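Local coordinates for single-strand DNA-binding protein (Agrobacterium tumefaciens, PDB 3BTP) that binds single-stranded DNA regardless of sequence and mediates the nuclear uptake of the transferred T-DNA strand in crown gall disease, at residues I118-R121 and K127-G130; L264-T267 and D271-F274; E290-I295 and T303-K308. One frame throughout, in Å; residues are numbered along the deposited sequence.

Contact 1 of 3, residues I118-R121 and K127-G130; sequences ILVR and KFAG
Val120 lies across from Gly130 as a non-hydrogen-bonded pair and Arg121 across from Ala129 as a hydrogen-bonded pair, in antiparallel strands whose short axes come within 4.6 Å at 156°. Two backbone bonds close the Arg121–Ala129 ring: Arg121 N to Ala129 O at 2.8 Å and Ala129 N to Arg121 O at 2.9 Å. Gly130 CA lies 3.2 Å from Leu119 O in a CA-H...O contact, and Val120 CA makes a similar contact with Ala129 O. Arg121 CG sits between its backbone N and carbonyl carbon (chi1 66°), and from there the chain runs extended to NE and lies over Ala129. The flat guanidinium thus rests on the methyl group, with Ala129 CB under one face near its rim and 3.4 Å from Arg121 NH2. These two strands, 117-124 and 127-132, form a beta hairpin at one edge of a four-stranded antiparallel sheet; strand 149-153 flanks 117-124 on its other side, with backbone bonds joining Ile118 to Leu151 and Val120 to Cys149. On the sheet face opposite Arg121 and Ala129, Val120 points CG1 obliquely across to Phe128 CB, 4.1 Å away. Arg121 O lies near the plane of the Phe128 ring, at its edge, while Phe274, Phe254, Pro261 and Tyr276 pack against this phenylalanine. Gly130 lets the backbone be approached directly here: Ile118 CG2 is 4.3 Å from Gly130 CA. At the turn, Lys127 NZ folds back to hydrogen-bond Gln125 O.

Contact 2 of 3, residues L264-T267 and D271-F274; sequences LIKT and DIHF
Ile265 and His273 pair through both backbone bonds of an antiparallel ring: Ile265 N gives its hydrogen to His273 O at 2.8 Å, almost straight at 175°, and His273 N answers to Ile265 O at 2.9 Å. Nearer the turn, Thr267 N donates to Asp271 O, again at 2.9 Å. The return bond there is weak: Asp271 N points at Thr267 OG1 rather than at a carbonyl, and at 3.5 Å it is long; the stronger partner of that hydroxyl is Gln269 OE1 within the turn. Thr267 CG2 meanwhile lies in the plane of the His273 ring, at its edge, 3.8 Å from CE1. His273 ND1 is buried here without any polar partner in the model, although the ring itself meets that of Tyr299 at a shallow angle.

The face of Leu264, Lys266, Ile272 and Phe274 is mostly apolar in its contacts. With CG anti to the backbone N (chi1 -171°), Leu264 runs side by side with Phe274, and its CG comes 3.7 Å from Phe274 CE1. Ile272 CG2 stands over one face of the same ring, toward its rim, while Ile272 CD1 crosses the aliphatic part of Lys266, 3.7 Å from CG. Beyond that the lysine chain bends, carrying NZ to a salt bridge with Asp115, with Glu304 a long, weak second ion partner. Lys266 is buried, and the Asp115 salt bridge probably offsets its charge. Leu264 and Lys266 also bond through their backbones to Lys306 and Glu304, leaving 272-275 as the edge strand. The whole is a beta hairpin at the margin of a four-stranded antiparallel sheet.

Contact 3 of 3, residues E290-I295 and T303-K308; sequences EFERAI and TEIKLK
Ile305 holds CG1 anti to its carbonyl carbon (chi1 -55°) and extends it at chi2 165°, which sends CD1 up to the helix backbone, while CG2 branches off toward Phe291. Ile295, with CG2 anti to the backbone N, turns that methyl down to the strand. There it meets Thr303 CG2 at 3.7 Å, the two side chains crossing at about a right angle, and Ile305 CG1 at 4.1 Å. Ile305 CD1 touches Glu292 CA at 3.9 Å and lies beside the first carbon of that side chain, so the tip of one isoleucine is set against the helix surface between Glu292 and Ile295. Phe291 closes the other flank: Ile305 CG2 stands at the edge of its ring, near the ring plane and 4.2 Å from CE2, while Ile295 CG1, one helical turn on, covers part of one ring face.

Helix segment 290-295 runs roughly antiparallel to strand 304-308, with the short axes 10.0 Å apart and their directions at 143°, the spacing of a helix packed on a beta sheet. Ile265, on the neighbouring strand 263-266, widens the apolar floor by touching Phe291, Ile295 and Thr303; Phe332 and Tyr283 meet the Phe291 ring. On the sheet side turned from the helix, Lys306 NZ and Glu304 OE1 form a salt bridge at 2.6 Å, in which the ammonium approaches from above the carboxylate plane. Asp316 is a second salt-bridge partner of Lys306, and Arg153 of Glu304. Thr303 OG1 turns to Gly300 O, leaving its methyl for Ile295. No hydrogen bond links helix and strand, so this interface rests on van der Waals and hydrophobic packing, with Glu304 and Lys306 paired on the far face of the strand.

From the N terminus, contact 1 closes the short turn between strands 117-124 and 127-132; contact 2 does the same for 263-266 and 272-275 much later, and contact 3 then brings the chain back from helix 288-299 to strand 304-308. The three loops follow in series, neither nested nor crossed. Contacts 2 and 3 share one sheet, where 263-266 and 304-308 are neighbouring strands and Ile265 CG2 packs on Thr303 CG2. Contact 1 belongs to a separate sheet, yet packs on contact 2 through Ile118 against Ile272 and Val120 against Phe274. Contacts 1 and 3 do not touch: the hairpin of contact 2 lies between them, sheet on one face and helix on the other.

Contact 1 of 3, residues I118-R121 and K127-G130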
loop_
_atom_site.group_PDB
_atom_site.type_symbol
_atom_site.label_atom_id
_atom_site.label_comp_id
_atom_site.label_asym_id
_atom_site.label_seq_id
_atom_site.Cartn_x
_atom_site.Cartn_y
_atom_site.Cartn_z
ATOM N N ILE A 118 7.275 -15.031 -11.342
ATOM C CA ILE A 118 6.424 -15.596 -12.346
ATOM C C ILE A 118 6.933 -15.090 -13.724
ATOM O O ILE A 118 7.229 -13.905 -13.883
ATOM C CB ILE A 118 4.955 -15.163 -12.134
ATOM C CG1 ILE A 118 4.429 -15.557 -10.726
ATOM C CG2 ILE A 118 4.059 -15.703 -13.239
ATOM C CD1 ILE A 118 3.119 -14.932 -10.369
ATOM N N LEU A 119 7.017 -15.988 -14.710
ATOM C CA LEU A 119 7.379 -15.616 -16.085
ATOM C C LEU A 119 6.134 -15.519 -16.916
ATOM O O LEU A 119 5.379 -16.500 -17.019
ATOM C CB LEU A 119 8.335 -16.673 -16.728
ATOM C CG LEU A 119 9.774 -16.636 -16.157
ATOM C CD1 LEU A 119 10.669 -17.521 -17.043
ATOM C CD2 LEU A 119 10.410 -15.175 -16.049
ATOM N N VAL A 120 5.874 -14.336 -17.473
ATOM C CA VAL A 120 4.658 -14.176 -18.283
ATOM C C VAL A 120 5.013 -14.103 -19.760
ATOM O O VAL A 120 5.988 -13.467 -20.139
ATOM C CB VAL A 120 3.795 -12.933 -17.894
ATOM C CG1 VAL A 120 2.418 -12.977 -18.625
ATOM C CG2 VAL A 120 3.617 -12.841 -16.355
ATOM N N ARG A 121 4.186 -14.735 -20.585
ATOM C CA ARG A 121 4.362 -14.683 -22.043
ATOM C C ARG A 121 3.074 -14.381 -22.771
ATOM O O ARG A 121 1.986 -14.681 -22.277
ATOM C CB ARG A 121 5.004 -15.981 -22.570
ATOM C CG ARG A 121 4.124 -17.172 -22.400
ATOM C CD ARG A 121 4.947 -18.491 -22.269
ATOM N NE ARG A 121 4.018 -19.630 -22.149
ATOM C CZ ARG A 121 3.700 -20.270 -21.011
ATOM N NH1 ARG A 121 4.224 -19.898 -19.825
ATOM N NH2 ARG A 121 2.818 -21.258 -21.045
ATOM N N LYS A 127 -3.995 -12.410 -25.079
ATOM C CA LYS A 127 -3.906 -13.684 -24.368
ATOM C C LYS A 127 -2.491 -13.872 -23.819
ATOM O O LYS A 127 -1.533 -13.541 -24.470
ATOM C CB LYS A 127 -4.350 -14.899 -25.221
ATOM C CG LYS A 127 -5.816 -14.873 -25.723
ATOM C CD LYS A 127 -5.965 -15.792 -26.949
ATOM C CE LYS A 127 -7.378 -15.767 -27.608
ATOM N NZ LYS A 127 -7.674 -14.528 -28.450
ATOM N N PHE A 128 -2.399 -14.393 -22.598
ATOM C CA PHE A 128 -1.144 -14.509 -21.861
ATOM C C PHE A 128 -1.112 -15.819 -21.127
ATOM O O PHE A 128 -2.152 -16.372 -20.809
ATOM C CB PHE A 128 -1.033 -13.367 -20.834
ATOM C CG PHE A 128 -1.201 -12.003 -21.433
ATOM C CD1 PHE A 128 -0.117 -11.324 -21.940
ATOM C CD2 PHE A 128 -2.446 -11.399 -21.479
ATOM C CE1 PHE A 128 -0.292 -10.047 -22.505
ATOM C CE2 PHE A 128 -2.626 -10.159 -22.036
ATOM C CZ PHE A 128 -1.545 -9.472 -22.567
ATOM N N ALA A 129 0.096 -16.291 -20.830
ATOM C CA ALA A 129 0.272 -17.448 -19.983
ATOM C C ALA A 129 1.412 -17.139 -19.024
ATOM O O ALA A 129 2.369 -16.448 -19.389
ATOM C CB ALA A 129 0.574 -18.713 -20.797
ATOM N N GLY A 130 1.302 -17.651 -17.800
ATOM C CA GLY A 130 2.362 -17.436 -16.800
ATOM C C GLY A 130 2.836 -18.765 -16.279
ATOM O O GLY A 130 2.070 -19.688 -16.164
#

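Contact 2 of 3, residues L264-T267 and D271-F274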
loop_
_atom_site.group_PDB
_atom_site.type_symbol
_atom_site.label_atom_id
_atom_site.label_comp_id
_atom_site.label_asym_id
_atom_site.label_seq_id
_atom_site.Cartn_x
_atom_site.Cartn_y
_atom_site.Cartn_z
ATOM N N LEU A 264 -4.742 -11.541 -11.978
ATOM C CA LEU A 264 -3.891 -12.752 -11.915
ATOM C C LEU A 264 -4.323 -13.647 -10.742
ATOM O O LEU A 264 -4.294 -13.231 -9.602
ATOM C CB LEU A 264 -2.405 -12.321 -11.748
ATOM C CG LEU A 264 -1.221 -13.335 -11.850
ATOM C CD1 LEU A 264 0.101 -12.545 -11.849
ATOM C CD2 LEU A 264 -1.192 -14.312 -10.705
ATOM N N ILE A 265 -4.656 -14.906 -11.012
ATOM C CA ILE A 265 -5.028 -15.860 -9.982
ATOM C C ILE A 265 -3.850 -16.813 -9.856
ATOM O O ILE A 265 -3.364 -17.336 -10.830
ATOM C CB ILE A 265 -6.264 -16.720 -10.444
ATOM C CG1 ILE A 265 -7.410 -15.844 -11.029
ATOM C CG2 ILE A 265 -6.713 -17.823 -9.362
ATOM C CD1 ILE A 265 -8.116 -15.006 -10.049
ATOM N N LYS A 266 -3.386 -17.070 -8.654
ATOM C CA LYS A 266 -2.303 -18.014 -8.493
ATOM C C LYS A 266 -2.809 -19.101 -7.541
ATOM O O LYS A 266 -2.959 -18.831 -6.348
ATOM C CB LYS A 266 -1.081 -17.343 -7.904
ATOM C CG LYS A 266 0.124 -18.324 -7.772
ATOM C CD LYS A 266 1.499 -17.598 -7.625
ATOM C CE LYS A 266 1.715 -17.099 -6.271
ATOM N NZ LYS A 266 1.515 -18.034 -5.068
ATOM N N THR A 267 -3.056 -20.313 -8.060
ATOM C CA THR A 267 -3.691 -21.381 -7.256
ATOM C C THR A 267 -2.702 -21.928 -6.213
ATOM O O THR A 267 -1.495 -21.669 -6.306
ATOM C CB THR A 267 -4.147 -22.594 -8.177
ATOM O OG1 THR A 267 -3.013 -23.429 -8.465
ATOM C CG2 THR A 267 -4.799 -22.161 -9.485
ATOM N N ASP A 271 -0.103 -22.465 -10.132
ATOM C CA ASP A 271 -0.586 -22.320 -11.479
ATOM C C ASP A 271 -1.224 -20.918 -11.589
ATOM O O ASP A 271 -1.949 -20.487 -10.691
ATOM C CB ASP A 271 -1.704 -23.383 -11.735
ATOM C CG ASP A 271 -1.157 -24.882 -11.792
ATOM O OD1 ASP A 271 -0.100 -25.156 -12.460
ATOM O OD2 ASP A 271 -1.834 -25.785 -11.192
ATOM N N ILE A 272 -1.030 -20.280 -12.728
ATOM C CA ILE A 272 -1.426 -18.926 -12.984
ATOM C C ILE A 272 -2.602 -18.930 -13.940
ATOM O O ILE A 272 -2.549 -19.592 -15.005
ATOM C CB ILE A 272 -0.248 -18.166 -13.667
ATOM C CG1 ILE A 272 1.058 -18.264 -12.828
ATOM C CG2 ILE A 272 -0.650 -16.765 -14.022
ATOM C CD1 ILE A 272 0.862 -17.802 -11.400
ATOM N N HIS A 273 -3.684 -18.216 -13.576
ATOM C CA HIS A 273 -4.749 -17.939 -14.541
ATOM C C HIS A 273 -4.921 -16.441 -14.647
ATOM O O HIS A 273 -4.803 -15.715 -13.667
ATOM C CB HIS A 273 -6.052 -18.655 -14.174
ATOM C CG HIS A 273 -5.903 -20.152 -14.109
ATOM N ND1 HIS A 273 -5.504 -20.812 -12.967
ATOM C CD2 HIS A 273 -6.005 -21.105 -15.076
ATOM C CE1 HIS A 273 -5.384 -22.107 -13.231
ATOM N NE2 HIS A 273 -5.695 -22.309 -14.499
ATOM N N PHE A 274 -5.174 -15.971 -15.847
ATOM C CA PHE A 274 -5.273 -14.558 -16.119
ATOM C C PHE A 274 -6.625 -14.256 -16.606
ATOM O O PHE A 274 -7.203 -15.038 -17.291
ATOM C CB PHE A 274 -4.337 -14.164 -17.210
ATOM C CG PHE A 274 -2.938 -13.964 -16.760
ATOM C CD1 PHE A 274 -2.622 -12.958 -15.863
ATOM C CD2 PHE A 274 -1.913 -14.734 -17.300
ATOM C CE1 PHE A 274 -1.314 -12.741 -15.498
ATOM C CE2 PHE A 274 -0.622 -14.514 -16.941
ATOM C CZ PHE A 274 -0.307 -13.537 -16.034
#

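Contact 3 of 3, residues E290-I295 and T303-K308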
loop_
_atom_site.group_PDB
_atom_site.type_symbol
_atom_site.label_atom_id
_atom_site.label_comp_id
_atom_site.label_asym_id
_atom_site.label_seq_id
_atom_site.Cartn_x
_atom_site.Cartn_y
_atom_site.Cartn_z
ATOM N N GLU A 290 -17.623 -11.552 -3.925
ATOM C CA GLU A 290 -18.274 -12.664 -4.633
ATOM C C GLU A 290 -17.334 -13.367 -5.638
ATOM O O GLU A 290 -17.338 -14.591 -5.771
ATOM C CB GLU A 290 -19.527 -12.128 -5.349
ATOM C CG GLU A 290 -20.474 -13.205 -5.798
ATOM C CD GLU A 290 -21.822 -12.603 -6.205
ATOM O OE1 GLU A 290 -22.152 -11.492 -5.683
ATOM O OE2 GLU A 290 -22.508 -13.229 -7.045
ATOM N N PHE A 291 -16.574 -12.571 -6.387
ATOM C CA PHE A 291 -15.637 -13.169 -7.342
ATOM C C PHE A 291 -14.657 -14.003 -6.553
ATOM O O PHE A 291 -14.380 -15.128 -6.874
ATOM C CB PHE A 291 -14.970 -12.070 -8.176
ATOM C CG PHE A 291 -13.813 -12.541 -9.019
ATOM C CD1 PHE A 291 -14.037 -13.209 -10.244
ATOM C CD2 PHE A 291 -12.491 -12.336 -8.578
ATOM C CE1 PHE A 291 -12.963 -13.649 -11.033
ATOM C CE2 PHE A 291 -11.422 -12.735 -9.352
ATOM C CZ PHE A 291 -11.641 -13.415 -10.600
ATOM N N GLU A 292 -14.162 -13.403 -5.485
ATOM C CA GLU A 292 -13.213 -13.966 -4.582
ATOM C C GLU A 292 -13.686 -15.350 -4.033
ATOM O O GLU A 292 -12.913 -16.332 -4.012
ATOM C CB GLU A 292 -12.982 -12.968 -3.455
ATOM C CG GLU A 292 -12.258 -13.562 -2.305
ATOM C CD GLU A 292 -11.663 -12.528 -1.380
ATOM O OE1 GLU A 292 -12.350 -11.527 -1.051
ATOM O OE2 GLU A 292 -10.495 -12.720 -0.963
ATOM N N ARG A 293 -14.941 -15.417 -3.599
ATOM C CA ARG A 293 -15.505 -16.667 -3.072
ATOM C C ARG A 293 -15.658 -17.778 -4.105
ATOM O O ARG A 293 -15.428 -18.902 -3.811
ATOM C CB ARG A 293 -16.802 -16.401 -2.320
ATOM C CG ARG A 293 -16.494 -16.033 -0.873
ATOM C CD ARG A 293 -17.759 -15.553 -0.088
ATOM N NE ARG A 293 -18.568 -14.596 -0.856
ATOM C CZ ARG A 293 -19.833 -14.816 -1.216
ATOM N NH1 ARG A 293 -20.442 -15.946 -0.828
ATOM N NH2 ARG A 293 -20.505 -13.901 -1.927
ATOM N N ALA A 294 -15.954 -17.418 -5.334
ATOM C CA ALA A 294 -16.066 -18.354 -6.439
ATOM C C ALA A 294 -14.673 -18.808 -6.902
ATOM O O ALA A 294 -14.490 -19.922 -7.440
ATOM C CB ALA A 294 -16.842 -17.689 -7.575
ATOM N N ILE A 295 -13.674 -17.945 -6.703
ATOM C CA ILE A 295 -12.321 -18.342 -7.005
ATOM C C ILE A 295 -11.855 -19.347 -5.967
ATOM O O ILE A 295 -11.172 -20.291 -6.270
ATOM C CB ILE A 295 -11.347 -17.127 -7.057
ATOM C CG1 ILE A 295 -11.630 -16.232 -8.273
ATOM C CG2 ILE A 295 -9.858 -17.602 -6.974
ATOM C CD1 ILE A 295 -11.440 -16.916 -9.560
ATOM N N THR A 303 -5.708 -19.871 -2.512
ATOM C CA THR A 303 -5.509 -19.171 -3.778
ATOM C C THR A 303 -5.244 -17.670 -3.592
ATOM O O THR A 303 -5.860 -17.041 -2.788
ATOM C CB THR A 303 -6.732 -19.388 -4.721
ATOM O OG1 THR A 303 -6.906 -20.792 -4.886
ATOM C CG2 THR A 303 -6.466 -18.839 -6.138
ATOM N N GLU A 304 -4.303 -17.118 -4.342
ATOM C CA GLU A 304 -4.021 -15.667 -4.286
ATOM C C GLU A 304 -4.639 -14.948 -5.477
ATOM O O GLU A 304 -4.624 -15.447 -6.556
ATOM C CB GLU A 304 -2.525 -15.449 -4.262
ATOM C CG GLU A 304 -1.976 -15.611 -2.871
ATOM C CD GLU A 304 -0.431 -15.583 -2.800
ATOM O OE1 GLU A 304 0.282 -15.108 -3.756
ATOM O OE2 GLU A 304 0.053 -16.031 -1.732
ATOM N N ILE A 305 -5.165 -13.764 -5.271
ATOM C CA ILE A 305 -5.676 -12.977 -6.378
ATOM C C ILE A 305 -4.957 -11.663 -6.386
ATOM O O ILE A 305 -4.963 -10.982 -5.391
ATOM C CB ILE A 305 -7.239 -12.665 -6.248
ATOM C CG1 ILE A 305 -8.074 -13.966 -6.091
ATOM C CG2 ILE A 305 -7.717 -11.852 -7.478
ATOM C CD1 ILE A 305 -9.470 -13.703 -5.610
ATOM N N LYS A 306 -4.377 -11.308 -7.537
ATOM C CA LYS A 306 -3.753 -10.023 -7.814
ATOM C C LYS A 306 -4.568 -9.223 -8.792
ATOM O O LYS A 306 -5.057 -9.723 -9.819
ATOM C CB LYS A 306 -2.369 -10.185 -8.470
ATOM C CG LYS A 306 -1.641 -11.351 -7.926
ATOM C CD LYS A 306 -1.413 -11.299 -6.380
ATOM C CE LYS A 306 -0.714 -12.635 -5.951
ATOM N NZ LYS A 306 -0.252 -12.654 -4.518
ATOM N N LEU A 307 -4.616 -7.944 -8.472
ATOM C CA LEU A 307 -5.357 -6.953 -9.245
ATOM C C LEU A 307 -4.327 -5.896 -9.715
ATOM O O LEU A 307 -3.577 -5.315 -8.920
ATOM C CB LEU A 307 -6.425 -6.392 -8.338
ATOM C CG LEU A 307 -7.800 -7.038 -8.168
ATOM C CD1 LEU A 307 -8.056 -8.320 -8.872
ATOM C CD2 LEU A 307 -8.131 -7.157 -6.742
ATOM N N LYS A 308 -4.283 -5.711 -11.016
ATOM C CA LYS A 308 -3.345 -4.817 -11.657
ATOM C C LYS A 308 -3.556 -3.330 -11.418
ATOM O O LYS A 308 -4.677 -2.816 -11.463
ATOM C CB LYS A 308 -3.394 -5.031 -13.147
ATOM C CG LYS A 308 -2.190 -4.434 -13.717
ATOM C CD LYS A 308 -1.958 -4.816 -15.141
ATOM C CE LYS A 308 -2.083 -3.581 -15.983
ATOM N NZ LYS A 308 -0.939 -3.727 -16.979
#